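Local coordinates for Abbfa_003403 (Acinetobacter baumannii, PDB 4ZXH), which is a four-domain nonribosomal peptide synthetase that probably activates an amino acid, condenses it with a carrier-bound partner and releases the product through its thioesterase domain, at residues V637-P642 with E767-S772; W1068-I1073 with T1116-E1121. All blocks are in the same frame, centred on the assembly; numbering follows the deposited sequence.

Interaction 1 (V637-P642 with E767-S772)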
ATOM      1  N   VAL A 637     -28.201 -12.765 -27.359  1.00 29.36           N
ATOM      2  CA  VAL A 637     -27.386 -13.957 -27.436  1.00 21.81           C
ATOM      3  C   VAL A 637     -28.287 -15.155 -27.646  1.00 33.76           C
ATOM      4  O   VAL A 637     -29.090 -15.491 -26.779  1.00 35.91           O
ATOM      5  CB  VAL A 637     -26.535 -14.147 -26.156  1.00 30.02           C
ATOM      6  CG1 VAL A 637     -25.722 -15.451 -26.228  1.00 24.78           C
ATOM      7  CG2 VAL A 637     -25.617 -12.953 -25.940  1.00 21.92           C
ATOM      8  N   ARG A 638     -28.173 -15.794 -28.805  1.00 32.44           N
ATOM      9  CA  ARG A 638     -29.021 -16.941 -29.118  1.00 27.71           C
ATOM     10  C   ARG A 638     -28.383 -18.219 -28.628  1.00 24.22           C
ATOM     11  O   ARG A 638     -27.309 -18.603 -29.077  1.00 27.15           O
ATOM     12  CB  ARG A 638     -29.290 -17.041 -30.621  1.00 33.86           C
ATOM     13  CG  ARG A 638     -30.230 -15.987 -31.156  1.00 32.33           C
ATOM     14  CD  ARG A 638     -30.135 -15.931 -32.661  1.00 33.92           C
ATOM     15  NE  ARG A 638     -30.880 -16.983 -33.331  1.00 42.89           N
ATOM     16  CZ  ARG A 638     -30.567 -17.478 -34.523  1.00 46.41           C
ATOM     17  NH1 ARG A 638     -29.481 -17.058 -35.163  1.00 43.71           N
ATOM     18  NH2 ARG A 638     -31.327 -18.422 -35.060  1.00 52.16           N
ATOM     19  N   ILE A 639     -29.063 -18.884 -27.711  1.00 28.68           N
ATOM     20  CA  ILE A 639     -28.539 -20.090 -27.099  1.00 24.46           C
ATOM     21  C   ILE A 639     -29.342 -21.273 -27.596  1.00 33.62           C
ATOM     22  O   ILE A 639     -30.586 -21.216 -27.643  1.00 36.96           O
ATOM     23  CB  ILE A 639     -28.590 -19.995 -25.553  1.00 21.79           C
ATOM     24  CG1 ILE A 639     -27.717 -18.842 -25.086  1.00 21.36           C
ATOM     25  CG2 ILE A 639     -28.112 -21.287 -24.909  1.00 24.79           C
ATOM     26  CD1 ILE A 639     -26.233 -19.044 -25.417  1.00 22.06           C
ATOM     27  N   GLY A 640     -28.624 -22.325 -27.995  1.00 36.47           N
ATOM     28  CA  GLY A 640     -29.218 -23.548 -28.512  1.00 24.12           C
ATOM     29  C   GLY A 640     -29.459 -24.548 -27.401  1.00 31.95           C
ATOM     30  O   GLY A 640     -28.927 -24.417 -26.297  1.00 34.82           O
ATOM     31  N   HIS A 641     -30.277 -25.551 -27.670  1.00 33.14           N
ATOM     32  CA  HIS A 641     -30.613 -26.488 -26.611  1.00 34.05           C
ATOM     33  C   HIS A 641     -29.479 -27.450 -26.264  1.00 38.39           C
ATOM     34  O   HIS A 641     -29.369 -27.855 -25.106  1.00 41.75           O
ATOM     35  CB  HIS A 641     -31.879 -27.263 -26.968  1.00 33.63           C
ATOM     36  CG  HIS A 641     -33.138 -26.582 -26.520  1.00 38.85           C
ATOM     37  ND1 HIS A 641     -34.104 -26.140 -27.400  1.00 43.70           N
ATOM     38  CD2 HIS A 641     -33.579 -26.253 -25.280  1.00 36.29           C
ATOM     39  CE1 HIS A 641     -35.087 -25.577 -26.721  1.00 47.11           C
ATOM     40  NE2 HIS A 641     -34.788 -25.624 -25.435  1.00 42.40           N
ATOM     41  N   PRO A 642     -28.642 -27.834 -27.249  1.00 46.12           N
ATOM     42  CA  PRO A 642     -27.478 -28.625 -26.807  1.00 49.42           C
ATOM     43  C   PRO A 642     -26.606 -27.951 -25.717  1.00 41.81           C
ATOM     44  O   PRO A 642     -26.255 -28.642 -24.764  1.00 42.76           O
ATOM     45  CB  PRO A 642     -26.695 -28.827 -28.106  1.00 29.67           C
ATOM     46  CG  PRO A 642     -27.767 -28.880 -29.160  1.00 29.53           C
ATOM     47  CD  PRO A 642     -28.854 -27.941 -28.711  1.00 27.89           C
ATOM     48  N   GLU A 767     -22.588 -15.654 -23.305  1.00 32.54           N
ATOM     49  CA  GLU A 767     -22.244 -16.212 -24.615  1.00 27.19           C
ATOM     50  C   GLU A 767     -21.741 -17.662 -24.573  1.00 28.57           C
ATOM     51  O   GLU A 767     -21.590 -18.286 -25.621  1.00 30.82           O
ATOM     52  CB  GLU A 767     -21.188 -15.333 -25.296  1.00 26.23           C
ATOM     53  CG  GLU A 767     -21.695 -13.970 -25.782  1.00 33.02           C
ATOM     54  CD  GLU A 767     -21.673 -12.881 -24.702  1.00 38.22           C
ATOM     55  OE1 GLU A 767     -21.698 -13.226 -23.496  1.00 25.43           O
ATOM     56  OE2 GLU A 767     -21.637 -11.674 -25.068  1.00 44.10           O
ATOM     57  N   THR A 768     -21.483 -18.210 -23.393  1.00 23.71           N
ATOM     58  CA  THR A 768     -21.046 -19.607 -23.336  1.00 30.27           C
ATOM     59  C   THR A 768     -21.945 -20.420 -22.424  1.00 30.07           C
ATOM     60  O   THR A 768     -21.565 -21.493 -21.939  1.00 27.26           O
ATOM     61  CB  THR A 768     -19.568 -19.752 -22.878  1.00 37.73           C
ATOM     62  OG1 THR A 768     -19.360 -19.053 -21.646  1.00 47.53           O
ATOM     63  CG2 THR A 768     -18.633 -19.186 -23.930  1.00 35.64           C
ATOM     64  N   THR A 769     -23.142 -19.878 -22.218  1.00 23.27           N
ATOM     65  CA  THR A 769     -24.283 -20.527 -21.543  1.00 34.52           C
ATOM     66  C   THR A 769     -24.186 -20.619 -20.018  1.00 38.69           C
ATOM     67  O   THR A 769     -23.661 -21.588 -19.473  1.00 45.03           O
ATOM     68  CB  THR A 769     -24.535 -21.930 -22.094  1.00 25.55           C
ATOM     69  OG1 THR A 769     -24.585 -21.864 -23.521  1.00 30.67           O
ATOM     70  CG2 THR A 769     -25.854 -22.473 -21.582  1.00 27.00           C
ATOM     71  N   VAL A 770     -24.738 -19.592 -19.364  1.00 39.71           N
ATOM     72  CA  VAL A 770     -24.858 -19.466 -17.905  1.00 37.65           C
ATOM     73  C   VAL A 770     -23.511 -19.482 -17.180  1.00 41.27           C
ATOM     74  O   VAL A 770     -22.931 -18.431 -16.928  1.00 59.24           O
ATOM     75  CB  VAL A 770     -25.762 -20.561 -17.303  1.00 37.72           C
ATOM     76  CG1 VAL A 770     -26.080 -20.200 -15.868  1.00 41.49           C
ATOM     77  CG2 VAL A 770     -27.065 -20.700 -18.102  1.00 22.78           C
ATOM     78  N   TRP A 771     -23.016 -20.661 -16.829  1.00 36.20           N
ATOM     79  CA  TRP A 771     -21.700 -20.751 -16.213  1.00 29.77           C
ATOM     80  C   TRP A 771     -20.784 -21.611 -17.083  1.00 38.34           C
ATOM     81  O   TRP A 771     -21.254 -22.491 -17.811  1.00 40.10           O
ATOM     82  CB  TRP A 771     -21.781 -21.341 -14.801  1.00 26.58           C
ATOM     83  CG  TRP A 771     -22.768 -20.674 -13.832  1.00 34.41           C
ATOM     84  CD1 TRP A 771     -23.789 -21.290 -13.157  1.00 30.98           C
ATOM     85  CD2 TRP A 771     -22.791 -19.290 -13.410  1.00 35.48           C
ATOM     86  NE1 TRP A 771     -24.447 -20.377 -12.350  1.00 32.07           N
ATOM     87  CE2 TRP A 771     -23.865 -19.146 -12.496  1.00 33.29           C
ATOM     88  CE3 TRP A 771     -22.024 -18.160 -13.728  1.00 29.98           C
ATOM     89  CZ2 TRP A 771     -24.185 -17.920 -11.895  1.00 30.22           C
ATOM     90  CZ3 TRP A 771     -22.344 -16.938 -13.126  1.00 28.21           C
ATOM     91  CH2 TRP A 771     -23.416 -16.831 -12.223  1.00 27.15           C
ATOM     92  N   SER A 772     -19.480 -21.360 -16.996  1.00 37.75           N
ATOM     93  CA  SER A 772     -18.489 -22.137 -17.738  1.00 28.79           C
ATOM     94  C   SER A 772     -17.384 -22.706 -16.843  1.00 37.51           C
ATOM     95  O   SER A 772     -16.713 -23.667 -17.224  1.00 40.95           O
ATOM     96  CB  SER A 772     -17.861 -21.296 -18.851  1.00 33.64           C
ATOM     97  OG  SER A 772     -18.662 -21.305 -20.022  1.00 38.80           O
TER

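Interaction 2 (W1068-I1073 with T1116-E1121)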
ATOM      1  N   TRP A1068      14.566  37.141  23.695  1.00 28.99           N
ATOM      2  CA  TRP A1068      13.630  36.319  24.463  1.00 24.86           C
ATOM      3  C   TRP A1068      12.228  36.884  24.374  1.00 27.89           C
ATOM      4  O   TRP A1068      12.013  38.087  24.587  1.00 29.95           O
ATOM      5  CB  TRP A1068      14.036  36.242  25.928  1.00 29.03           C
ATOM      6  CG  TRP A1068      15.319  35.548  26.163  1.00 34.16           C
ATOM      7  CD1 TRP A1068      16.554  36.111  26.217  1.00 33.22           C
ATOM      8  CD2 TRP A1068      15.505  34.142  26.384  1.00 34.74           C
ATOM      9  NE1 TRP A1068      17.505  35.142  26.457  1.00 43.08           N
ATOM     10  CE2 TRP A1068      16.882  33.926  26.562  1.00 37.66           C
ATOM     11  CE3 TRP A1068      14.639  33.049  26.447  1.00 32.32           C
ATOM     12  CZ2 TRP A1068      17.412  32.663  26.800  1.00 36.46           C
ATOM     13  CZ3 TRP A1068      15.169  31.793  26.680  1.00 32.51           C
ATOM     14  CH2 TRP A1068      16.540  31.610  26.858  1.00 34.63           C
ATOM     15  N   LEU A1069      11.272  36.007  24.078  1.00 31.43           N
ATOM     16  CA  LEU A1069       9.873  36.393  23.992  1.00 25.56           C
ATOM     17  C   LEU A1069       9.029  35.634  25.005  1.00 22.99           C
ATOM     18  O   LEU A1069       9.225  34.448  25.227  1.00 24.22           O
ATOM     19  CB  LEU A1069       9.348  36.166  22.576  1.00 22.54           C
ATOM     20  CG  LEU A1069      10.106  36.972  21.504  1.00 27.59           C
ATOM     21  CD1 LEU A1069       9.785  36.497  20.115  1.00 19.04           C
ATOM     22  CD2 LEU A1069       9.847  38.477  21.620  1.00 30.93           C
ATOM     23  N   PHE A1070       8.073  36.321  25.612  1.00 24.15           N
ATOM     24  CA  PHE A1070       7.280  35.698  26.649  1.00 22.29           C
ATOM     25  C   PHE A1070       5.808  35.637  26.308  1.00 21.58           C
ATOM     26  O   PHE A1070       5.254  36.563  25.722  1.00 22.21           O
ATOM     27  CB  PHE A1070       7.499  36.441  27.943  1.00 23.22           C
ATOM     28  CG  PHE A1070       8.924  36.578  28.278  1.00 26.50           C
ATOM     29  CD1 PHE A1070       9.616  35.513  28.842  1.00 28.45           C
ATOM     30  CD2 PHE A1070       9.599  37.750  27.993  1.00 23.70           C
ATOM     31  CE1 PHE A1070      10.959  35.622  29.143  1.00 23.85           C
ATOM     32  CE2 PHE A1070      10.937  37.870  28.297  1.00 23.50           C
ATOM     33  CZ  PHE A1070      11.619  36.800  28.867  1.00 27.12           C
ATOM     34  N   HIS A1071       5.183  34.532  26.696  1.00 17.40           N
ATOM     35  CA  HIS A1071       3.802  34.276  26.356  1.00 21.97           C
ATOM     36  C   HIS A1071       2.890  35.399  26.800  1.00 24.10           C
ATOM     37  O   HIS A1071       3.158  36.042  27.803  1.00 32.20           O
ATOM     38  CB  HIS A1071       3.342  32.975  27.000  1.00 24.30           C
ATOM     39  CG  HIS A1071       3.413  32.978  28.492  1.00 25.39           C
ATOM     40  ND1 HIS A1071       2.483  33.618  29.280  1.00 28.55           N
ATOM     41  CD2 HIS A1071       4.287  32.392  29.344  1.00 26.91           C
ATOM     42  CE1 HIS A1071       2.791  33.442  30.554  1.00 24.45           C
ATOM     43  NE2 HIS A1071       3.882  32.702  30.620  1.00 21.25           N
ATOM     44  N   PRO A1072       1.810  35.637  26.046  1.00 25.00           N
ATOM     45  CA  PRO A1072       0.720  36.522  26.484  1.00 22.91           C
ATOM     46  C   PRO A1072      -0.205  35.807  27.463  1.00 26.89           C
ATOM     47  O   PRO A1072       0.158  34.723  27.926  1.00 28.49           O
ATOM     48  CB  PRO A1072      -0.012  36.835  25.184  1.00 26.49           C
ATOM     49  CG  PRO A1072       0.253  35.631  24.321  1.00 14.37           C
ATOM     50  CD  PRO A1072       1.613  35.146  24.666  1.00 14.81           C
ATOM     51  N   ILE A1073      -1.376  36.384  27.741  1.00 25.69           N
ATOM     52  CA  ILE A1073      -2.340  35.818  28.698  1.00 17.93           C
ATOM     53  C   ILE A1073      -2.595  34.321  28.514  1.00 18.41           C
ATOM     54  O   ILE A1073      -2.581  33.572  29.472  1.00 35.07           O
ATOM     55  CB  ILE A1073      -3.710  36.522  28.621  1.00 22.98           C
ATOM     56  CG1 ILE A1073      -3.577  38.020  28.866  1.00 26.68           C
ATOM     57  CG2 ILE A1073      -4.640  35.952  29.680  1.00 20.04           C
ATOM     58  CD1 ILE A1073      -3.213  38.347  30.303  1.00 34.31           C
ATOM     59  N   THR A1116      11.038  35.245  38.113  1.00 49.09           N
ATOM     60  CA  THR A1116      12.122  34.489  38.715  1.00 36.51           C
ATOM     61  C   THR A1116      12.266  33.110  38.076  1.00 43.47           C
ATOM     62  O   THR A1116      13.362  32.689  37.722  1.00 46.33           O
ATOM     63  CB  THR A1116      11.917  34.306  40.232  1.00 47.48           C
ATOM     64  OG1 THR A1116      11.873  35.586  40.868  1.00 46.34           O
ATOM     65  CG2 THR A1116      13.053  33.485  40.824  1.00 41.18           C
ATOM     66  N   LEU A1117      11.148  32.407  37.929  1.00 39.06           N
ATOM     67  CA  LEU A1117      11.163  31.080  37.330  1.00 38.97           C
ATOM     68  C   LEU A1117      11.732  31.106  35.916  1.00 41.94           C
ATOM     69  O   LEU A1117      12.576  30.271  35.569  1.00 51.77           O
ATOM     70  CB  LEU A1117       9.755  30.490  37.296  1.00 42.14           C
ATOM     71  CG  LEU A1117       9.722  29.099  36.666  1.00 43.79           C
ATOM     72  CD1 LEU A1117      10.482  28.161  37.584  1.00 45.39           C
ATOM     73  CD2 LEU A1117       8.298  28.605  36.412  1.00 38.24           C
ATOM     74  N   TYR A1118      11.265  32.062  35.108  1.00 31.99           N
ATOM     75  CA  TYR A1118      11.696  32.171  33.710  1.00 37.80           C
ATOM     76  C   TYR A1118      13.158  32.593  33.628  1.00 47.84           C
ATOM     77  O   TYR A1118      13.915  32.043  32.821  1.00 47.87           O
ATOM     78  CB  TYR A1118      10.817  33.154  32.918  1.00 27.45           C
ATOM     79  CG  TYR A1118       9.375  32.716  32.775  1.00 33.11           C
ATOM     80  CD1 TYR A1118       8.975  31.423  33.115  1.00 31.40           C
ATOM     81  CD2 TYR A1118       8.411  33.588  32.301  1.00 37.45           C
ATOM     82  CE1 TYR A1118       7.676  31.020  32.995  1.00 25.06           C
ATOM     83  CE2 TYR A1118       7.086  33.185  32.168  1.00 29.04           C
ATOM     84  CZ  TYR A1118       6.731  31.907  32.525  1.00 28.41           C
ATOM     85  OH  TYR A1118       5.416  31.523  32.405  1.00 32.17           O
ATOM     86  N   ILE A1119      13.552  33.560  34.462  1.00 45.45           N
ATOM     87  CA  ILE A1119      14.946  34.001  34.515  1.00 42.08           C
ATOM     88  C   ILE A1119      15.906  32.838  34.754  1.00 39.87           C
ATOM     89  O   ILE A1119      16.933  32.740  34.090  1.00 51.01           O
ATOM     90  CB  ILE A1119      15.169  35.062  35.598  1.00 38.52           C
ATOM     91  CG1 ILE A1119      14.762  36.432  35.069  1.00 34.77           C
ATOM     92  CG2 ILE A1119      16.617  35.119  35.992  1.00 38.59           C
ATOM     93  CD1 ILE A1119      14.804  37.517  36.110  1.00 40.17           C
ATOM     94  N   ALA A1120      15.569  31.946  35.677  1.00 36.92           N
ATOM     95  CA  ALA A1120      16.385  30.753  35.890  1.00 38.68           C
ATOM     96  C   ALA A1120      16.438  29.895  34.623  1.00 56.64           C
ATOM     97  O   ALA A1120      17.507  29.406  34.263  1.00 62.23           O
ATOM     98  CB  ALA A1120      15.864  29.941  37.059  1.00 39.87           C
ATOM     99  N   GLU A1121      15.304  29.718  33.940  1.00 45.65           N
ATOM    100  CA  GLU A1121      15.315  28.991  32.662  1.00 45.86           C
ATOM    101  C   GLU A1121      16.210  29.678  31.618  1.00 45.29           C
ATOM    102  O   GLU A1121      16.909  29.005  30.863  1.00 46.59           O
ATOM    103  CB  GLU A1121      13.895  28.824  32.099  1.00 31.14           C
ATOM    104  CG  GLU A1121      13.151  27.576  32.605  1.00 42.64           C
ATOM    105  CD  GLU A1121      13.774  26.257  32.128  1.00 58.63           C
ATOM    106  OE1 GLU A1121      14.041  26.121  30.911  1.00 64.65           O
ATOM    107  OE2 GLU A1121      14.002  25.355  32.968  1.00 64.29           O
TER

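Interaction 1 (V637-P642 with E767-S772)
The hydroxyl OG1 of Thr769 is hydrogen-bonded to the backbone carbonyl of Gly818 and, on the side facing strand 635-640, meets two methyl groups of Ile639. CD1 of Ile639 lies 3.8 Å from Thr769 OG1, and Ile639 CG2 lies at the same 3.8 Å from that oxygen. With CG1 beside the backbone N (chi1 -62°) and the chain turning again at chi2, CD1 is brought level with CG2, and both methyls meet the hydroxyl from one side. The methyl of Thr769 adds a looser touch, its CG2 4.2 Å from Ile639 CG2.

Two residues back, Val637 meets Glu767 at about a right angle. Its CG1 approaches the backbone, 3.9 Å from Glu767 CA, while CG2 lies 4.1 Å from both Glu767 CG and CD, where the chain bends at chi2 toward its carboxylate. The carboxylate is held elsewhere, by OE2 on the hydroxyl of Tyr823. No hydrogen bond joins the two segments.

Glu767 closes the YGPTE motif of adenylation domains. The contact lays that loop, between strands 756-763 and 773-777, alongside strand 635-640, with Phe647 of helix 641-655 touching Thr769 and Tyr847 of strand 846-855 beside Glu767.

Interaction 2 (W1068-I1073 with T1116-E1121)
His1071 and Tyr1118 meet rim to rim, with ring planes 82° apart and centroids separated by 5.6 Å, so neither ring lies over the other. What joins them is a hydrogen bond between His1071 NE2 and Tyr1118 OH, 2.6 Å long at an angle of 156°, with the hydroxyl at the edge of the imidazole and in its plane. The other nitrogen is committed too: ND1 donates to the carbonyl of the next residue, His1071 ND1 to Pro1072 O being 2.9 Å, an almost straight bond whose acceptor also lies in the imidazole plane. Held at both nitrogens, the ring has its rotation about CB-CG fixed. It reaches this place because CG sits between the backbone N and the carbonyl carbon (chi1 61°), which swings the imidazole toward helix 1111-1125.

Phe1070 supplies the apolar part. Its side chain and that of Tyr1118 run past each other in opposite directions, and they touch obliquely where Phe1070 CD1 comes 4.1 Å from Tyr1118 CD2. The tyrosine passes the phenylalanine with this one ring carbon on its way to the histidine, where the hydroxyl makes the bond while ring carbons CZ and CE2 also come close to NE2. Ile1096 of strand 1093-1096 packs against both aromatic side chains, and Ile1142 of helix 1138-1152 against His1071.

This is strand-to-helix packing in the alpha/beta-hydrolase fold of a thioesterase domain: the histidine follows the C-terminal end of strand 1067-1070, a parallel member of the central sheet, and Phe1070 borders the probable nucleophile elbow that leads into helix 1138-1152.

In the fold
Interactions 1 and 2 belong to different catalytic domains, the adenylation and thioesterase domains, on opposite sides of the chain's centre. Their centres are 85 Å apart and their nearest atoms about 68 Å, so they do not touch. Each involves a loop near a probable reaction centre: interaction 1 the YGPTE loop next to the strand that follows the glycine-rich loop of the adenylation domain, interaction 2 the turn that leaves a strand close to the presumed nucleophile elbow. The phosphopantetheine of the carrier domain, seen here with pocket residues reaching into the condensation domain, would probably have to move between such centres during synthesis.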